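Local atomic coordinates of phytase (Debaryomyces castellii, PDB entry 2GFI), a protein that removes phosphate groups from phytate (inositol hexakisphosphate), starting at the 3-position, as a glycoprotein phytase of the histidine acid phosphatase family. Residues M301-V304 against I305-L309; S204-P207 against R208-C211. One frame throughout, in Å; residues are numbered along the deposited sequence.

Contact 1. Residues M301-V304 against I305-L309; sequences MTRV and IGSTL. With NAG (2-acetamido-2-deoxy-beta-D-glucopyranose), chain C.
Ser307 reaches back one helical turn to Arg303 and bonds twice to the same carbonyl. Its OG lies 2.5 Å from Arg303 O and its backbone N 3.0 Å from that oxygen, and the two donors come from opposite faces of the carbonyl plane. The hydroxyl gets there because it stands anti to its own carbonyl carbon (chi1 -66°), folded back beside the backbone N. Serine suits this buried place: it is small, and its short side chain can turn onto the carbonyl one turn earlier, which satisfies the hydroxyl. With an alanine in place of Ser307, Arg303 O would probably keep the amide bond but lose its partner on the other face, leaving a small gap. Two further i to i+4 backbone bonds complete the turn: Ile305 N meets Met301 O at 3.3 Å, in the carbonyl plane, and Gly306 N meets Thr302 O at a short 2.6 Å. Past Ser307, Thr308 OG1 gives a 2.8 Å bond to Ile305 O, three residues back, and joins its own N there.

Apolar contact is modest. Met301 CB lies 4.5 Å from Ile305 CD1, while Val304 sets CG1 4.2 Å from Ile305 CG1. The glycan on Asn311 rests its acetamide methyl on this turn, with NAG C8 3.7 Å from Ser307 CB.

Thr302 OG1 is hydrogen-bonded to Ser341 OG of helix 333-343 and to the backbone oxygens of Ser296 and Asn299, before helix 302-318. Ile305 and Ser307 pack on helix 333-343, whereas Met301, Val304 and Thr308 touch helix 428-432.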
ATOM      1  N   MET A 301      -1.273 -32.618  28.404  1.00 33.76           N
ATOM      2  CA  MET A 301      -0.050 -32.348  29.143  1.00 32.65           C
ATOM      3  C   MET A 301       0.485 -30.941  29.027  1.00 32.00           C
ATOM      4  O   MET A 301       1.322 -30.534  29.819  1.00 32.09           O
ATOM      5  CB  MET A 301       1.045 -33.372  28.805  1.00 32.78           C
ATOM      6  CG  MET A 301       0.845 -34.720  29.490  1.00 34.70           C
ATOM      7  SD  MET A 301       0.627 -34.570  31.301  1.00 38.08           S
ATOM      8  CE  MET A 301       2.268 -34.032  31.752  1.00 36.53           C
ATOM      9  N   THR A 302      -0.009 -30.172  28.062  1.00 31.60           N
ATOM     10  CA  THR A 302       0.596 -28.867  27.754  1.00 30.20           C
ATOM     11  C   THR A 302       0.266 -27.791  28.760  1.00 30.80           C
ATOM     12  O   THR A 302       1.069 -26.880  28.977  1.00 30.08           O
ATOM     13  CB  THR A 302       0.208 -28.383  26.351  1.00 30.12           C
ATOM     14  OG1 THR A 302      -1.224 -28.247  26.277  1.00 28.35           O
ATOM     15  CG2 THR A 302       0.626 -29.420  25.289  1.00 26.47           C
ATOM     16  N   ARG A 303      -0.910 -27.871  29.379  1.00 31.58           N
ATOM     17  CA  ARG A 303      -1.189 -26.895  30.382  1.00 32.50           C
ATOM     18  C   ARG A 303      -0.196 -26.979  31.533  1.00 32.73           C
ATOM     19  O   ARG A 303       0.261 -25.918  32.011  1.00 32.80           O
ATOM     20  CB  ARG A 303      -2.580 -26.959  30.939  1.00 33.64           C
ATOM     21  CG  ARG A 303      -2.732 -25.749  31.832  1.00 36.98           C
ATOM     22  CD  ARG A 303      -4.066 -25.450  32.282  1.00 42.05           C
ATOM     23  NE  ARG A 303      -5.059 -25.456  31.231  1.00 45.50           N
ATOM     24  CZ  ARG A 303      -6.221 -24.824  31.351  1.00 48.42           C
ATOM     25  NH1 ARG A 303      -6.462 -24.104  32.451  1.00 47.96           N
ATOM     26  NH2 ARG A 303      -7.130 -24.892  30.374  1.00 48.34           N
ATOM     27  N   VAL A 304       0.141 -28.205  31.984  1.00 31.78           N
ATOM     28  CA  VAL A 304       1.116 -28.326  33.086  1.00 30.97           C
ATOM     29  C   VAL A 304       2.485 -27.800  32.660  1.00 30.24           C
ATOM     30  O   VAL A 304       3.108 -27.053  33.407  1.00 29.78           O
ATOM     31  CB  VAL A 304       1.249 -29.761  33.702  1.00 30.87           C
ATOM     32  CG1 VAL A 304       1.788 -30.761  32.701  1.00 29.28           C
ATOM     33  CG2 VAL A 304       2.205 -29.711  34.907  1.00 31.68           C
ATOM     34  N   ILE A 305       2.932 -28.191  31.462  1.00 29.76           N
ATOM     35  CA  ILE A 305       4.205 -27.714  30.913  1.00 30.73           C
ATOM     36  C   ILE A 305       4.196 -26.195  30.698  1.00 30.65           C
ATOM     37  O   ILE A 305       5.091 -25.514  31.159  1.00 31.49           O
ATOM     38  CB  ILE A 305       4.565 -28.423  29.592  1.00 30.81           C
ATOM     39  CG1 ILE A 305       4.697 -29.923  29.783  1.00 30.23           C
ATOM     40  CG2 ILE A 305       5.875 -27.855  29.035  1.00 30.63           C
ATOM     41  CD1 ILE A 305       4.613 -30.692  28.464  1.00 30.03           C
ATOM     42  N   GLY A 306       3.178 -25.670  30.011  1.00 30.75           N
ATOM     43  CA  GLY A 306       3.063 -24.227  29.773  1.00 30.82           C
ATOM     44  C   GLY A 306       3.049 -23.374  31.030  1.00 30.70           C
ATOM     45  O   GLY A 306       3.528 -22.240  31.022  1.00 30.74           O
ATOM     46  N   SER A 307       2.493 -23.931  32.106  1.00 30.82           N
ATOM     47  CA  SER A 307       2.309 -23.227  33.376  1.00 30.97           C
ATOM     48  C   SER A 307       3.611 -22.907  34.069  1.00 30.71           C
ATOM     49  O   SER A 307       3.632 -22.059  34.962  1.00 31.43           O
ATOM     50  CB  SER A 307       1.436 -24.042  34.337  1.00 31.20           C
ATOM     51  OG  SER A 307       0.125 -24.163  33.841  1.00 31.15           O
ATOM     52  N   THR A 308       4.686 -23.583  33.677  1.00 30.10           N
ATOM     53  CA  THR A 308       5.977 -23.311  34.275  1.00 30.12           C
ATOM     54  C   THR A 308       6.422 -21.916  33.921  1.00 30.46           C
ATOM     55  O   THR A 308       6.767 -21.129  34.832  1.00 30.91           O
ATOM     56  CB  THR A 308       7.063 -24.381  33.926  1.00 30.25           C
ATOM     57  OG1 THR A 308       7.242 -24.453  32.509  1.00 30.58           O
ATOM     58  CG2 THR A 308       6.590 -25.767  34.295  1.00 29.82           C
ATOM     59  N   LEU A 309       6.385 -21.584  32.621  1.00 30.43           N
ATOM     60  CA  LEU A 309       6.706 -20.217  32.176  1.00 30.49           C
ATOM     61  C   LEU A 309       5.637 -19.224  32.557  1.00 29.42           C
ATOM     62  O   LEU A 309       5.949 -18.083  32.779  1.00 29.63           O
ATOM     63  CB  LEU A 309       7.010 -20.128  30.666  1.00 31.59           C
ATOM     64  CG  LEU A 309       8.306 -20.795  30.191  1.00 32.92           C
ATOM     65  CD1 LEU A 309       8.446 -20.717  28.670  1.00 34.89           C
ATOM     66  CD2 LEU A 309       9.555 -20.229  30.908  1.00 33.36           C
TER
HETATM   67  C1  NAG C 800       2.358 -22.807  39.296  1.00 37.79           C
HETATM   68  C2  NAG C 800       2.692 -24.312  39.426  1.00 40.55           C
HETATM   69  C3  NAG C 800       1.821 -25.021  40.488  1.00 41.82           C
HETATM   70  C4  NAG C 800       1.844 -24.256  41.825  1.00 43.43           C
HETATM   71  C5  NAG C 800       1.422 -22.813  41.489  1.00 41.88           C
HETATM   72  C6  NAG C 800       1.366 -21.890  42.688  1.00 41.90           C
HETATM   73  C7  NAG C 800       3.670 -25.381  37.406  1.00 41.16           C
HETATM   74  C8  NAG C 800       3.385 -26.435  36.369  1.00 37.74           C
HETATM   75  N2  NAG C 800       2.607 -24.991  38.132  1.00 39.23           N
HETATM   76  O3  NAG C 800       2.276 -26.341  40.629  1.00 41.16           O
HETATM   77  O4  NAG C 800       1.078 -24.857  42.889  1.00 44.69           O
HETATM   78  O5  NAG C 800       2.345 -22.226  40.577  1.00 38.94           O
HETATM   79  O6  NAG C 800       1.116 -20.612  42.158  1.00 43.40           O
HETATM   80  O7  NAG C 800       4.824 -24.939  37.524  1.00 38.99           O

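Contact 2. Residues S204-P207 against R208-C211; sequences SLTP and RDGC
Thr206 and Asp209 hold each other by two hydrogen bonds across a tight turn. The threonine hydroxyl donates a hydrogen bond to the carboxylate, Thr206 OG1 to Asp209 OD2 at 2.9 Å, meeting it from above the carboxylate plane. In the other direction Asp209 N donates to Thr206 O, also at 2.9 Å and fairly straight at 161°, though from above the carbonyl plane. The hydroxyl reaches OD2 because OG1 stands between its backbone N and carbonyl carbon (chi1 56°), which brings it round to the aspartate. A weak bond, Gly210 N to Pro207 O at 3.3 Å, continues the turn, and a water makes weak bonds to Thr206 O and Gly210 N.

Behind this shell, Ser204 OG accepts from Thr206 N at 2.9 Å, an ST turn that steadies the threonine. The Arg208 guanidinium has Asp209 OD1 over one face, 3.8 Å above its plane, a long charge contact to which no N-H points; its stronger partner is Asp335, through NE. Tyr428 OH is hydrogen-bonded to Pro207 O, and Cys211 is tied to Cys432 by a disulfide.

Residues 206 to 209 form a beta turn close to type I; proline fits its second position, where phi is restricted and no N-H needs a partner. The turn sits beside the predicted active site, the side chain of Arg208 about 6 Å from that of Asp333, the presumed proton donor.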
ATOM      1  N   SER A 204      13.847 -24.217  32.590  1.00 33.48           N
ATOM      2  CA  SER A 204      14.055 -24.506  31.166  1.00 32.36           C
ATOM      3  C   SER A 204      13.217 -23.535  30.353  1.00 31.37           C
ATOM      4  O   SER A 204      12.137 -23.134  30.779  1.00 30.92           O
ATOM      5  CB  SER A 204      13.560 -25.915  30.878  1.00 31.90           C
ATOM      6  OG  SER A 204      13.830 -26.294  29.553  1.00 32.24           O
ATOM      7  N   LEU A 205      13.731 -23.153  29.193  1.00 30.76           N
ATOM      8  CA  LEU A 205      12.923 -22.452  28.187  1.00 29.73           C
ATOM      9  C   LEU A 205      12.225 -23.461  27.289  1.00 29.78           C
ATOM     10  O   LEU A 205      11.406 -23.102  26.460  1.00 30.44           O
ATOM     11  CB  LEU A 205      13.780 -21.470  27.385  1.00 28.75           C
ATOM     12  CG  LEU A 205      14.058 -20.165  28.116  1.00 26.46           C
ATOM     13  CD1 LEU A 205      15.091 -19.364  27.395  1.00 23.14           C
ATOM     14  CD2 LEU A 205      12.755 -19.345  28.408  1.00 22.64           C
ATOM     15  N   THR A 206      12.558 -24.733  27.479  1.00 29.83           N
ATOM     16  CA  THR A 206      11.917 -25.835  26.767  1.00 29.84           C
ATOM     17  C   THR A 206      11.460 -26.897  27.779  1.00 30.15           C
ATOM     18  O   THR A 206      11.915 -28.022  27.715  1.00 30.07           O
ATOM     19  CB  THR A 206      12.903 -26.487  25.734  1.00 29.75           C
ATOM     20  OG1 THR A 206      14.109 -26.915  26.400  1.00 29.40           O
ATOM     21  CG2 THR A 206      13.393 -25.475  24.703  1.00 27.65           C
ATOM     22  N   PRO A 207      10.570 -26.546  28.711  1.00 30.83           N
ATOM     23  CA  PRO A 207      10.162 -27.485  29.773  1.00 31.07           C
ATOM     24  C   PRO A 207       9.495 -28.766  29.266  1.00 32.00           C
ATOM     25  O   PRO A 207       9.441 -29.774  30.000  1.00 33.01           O
ATOM     26  CB  PRO A 207       9.183 -26.666  30.613  1.00 31.05           C
ATOM     27  CG  PRO A 207       8.691 -25.591  29.663  1.00 30.99           C
ATOM     28  CD  PRO A 207       9.892 -25.239  28.833  1.00 30.38           C
ATOM     29  N   ARG A 208       9.005 -28.764  28.028  1.00 31.87           N
ATOM     30  CA  ARG A 208       8.451 -29.999  27.485  1.00 32.08           C
ATOM     31  C   ARG A 208       9.519 -31.102  27.410  1.00 32.81           C
ATOM     32  O   ARG A 208       9.170 -32.275  27.396  1.00 33.48           O
ATOM     33  CB  ARG A 208       7.864 -29.769  26.091  1.00 31.03           C
ATOM     34  CG  ARG A 208       8.914 -29.511  25.045  1.00 29.90           C
ATOM     35  CD  ARG A 208       8.407 -28.870  23.821  1.00 29.21           C
ATOM     36  NE  ARG A 208       9.429 -28.009  23.247  1.00 30.40           N
ATOM     37  CZ  ARG A 208      10.219 -28.358  22.243  1.00 30.36           C
ATOM     38  NH1 ARG A 208      10.081 -29.561  21.689  1.00 28.75           N
ATOM     39  NH2 ARG A 208      11.136 -27.502  21.797  1.00 29.92           N
ATOM     40  N   ASP A 209      10.795 -30.713  27.309  1.00 33.06           N
ATOM     41  CA  ASP A 209      11.898 -31.651  27.165  1.00 34.39           C
ATOM     42  C   ASP A 209      12.053 -32.562  28.406  1.00 35.21           C
ATOM     43  O   ASP A 209      12.326 -33.759  28.281  1.00 34.90           O
ATOM     44  CB  ASP A 209      13.208 -30.887  26.910  1.00 34.59           C
ATOM     45  CG  ASP A 209      13.283 -30.287  25.512  1.00 34.94           C
ATOM     46  OD1 ASP A 209      12.405 -30.544  24.674  1.00 34.98           O
ATOM     47  OD2 ASP A 209      14.197 -29.537  25.151  1.00 36.22           O
ATOM     48  N   GLY A 210      11.889 -31.967  29.591  1.00 35.93           N
ATOM     49  CA  GLY A 210      11.916 -32.703  30.838  1.00 36.95           C
ATOM     50  C   GLY A 210      10.565 -33.270  31.237  1.00 37.83           C
ATOM     51  O   GLY A 210      10.434 -33.846  32.302  1.00 37.99           O
ATOM     52  N   CYS A 211       9.543 -33.103  30.406  1.00 38.48           N
ATOM     53  CA  CYS A 211       8.266 -33.686  30.748  1.00 39.20           C
ATOM     54  C   CYS A 211       8.134 -35.049  30.124  1.00 40.22           C
ATOM     55  O   CYS A 211       7.888 -35.147  28.927  1.00 41.12           O
ATOM     56  CB  CYS A 211       7.102 -32.803  30.335  1.00 39.01           C
ATOM     57  SG  CYS A 211       5.544 -33.604  30.768  1.00 39.18           S
TER
HETATM   58  O   HOH W   1      13.339 -29.746  30.377  1.00 36.68           O

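Overall arrangement
Contact 2 comes first along the chain, in the loop between strand 189-194 and helix 220-223; contact 1 follows at the start of helix 302-318. Their centres lie 9 Å apart, on the same side of the chain's centre, and they touch directly. Ile305 CG2 packs 3.4 Å from Arg208 N, and Met301 CE lies 3.4 Å from Cys211 SG. Helices 333-343 and 428-432 border both contacts. The 204-211 loop thus packs on the first turn of helix 302-318 and brings Arg208 close to the predicted active site of this histidine acid phosphatase.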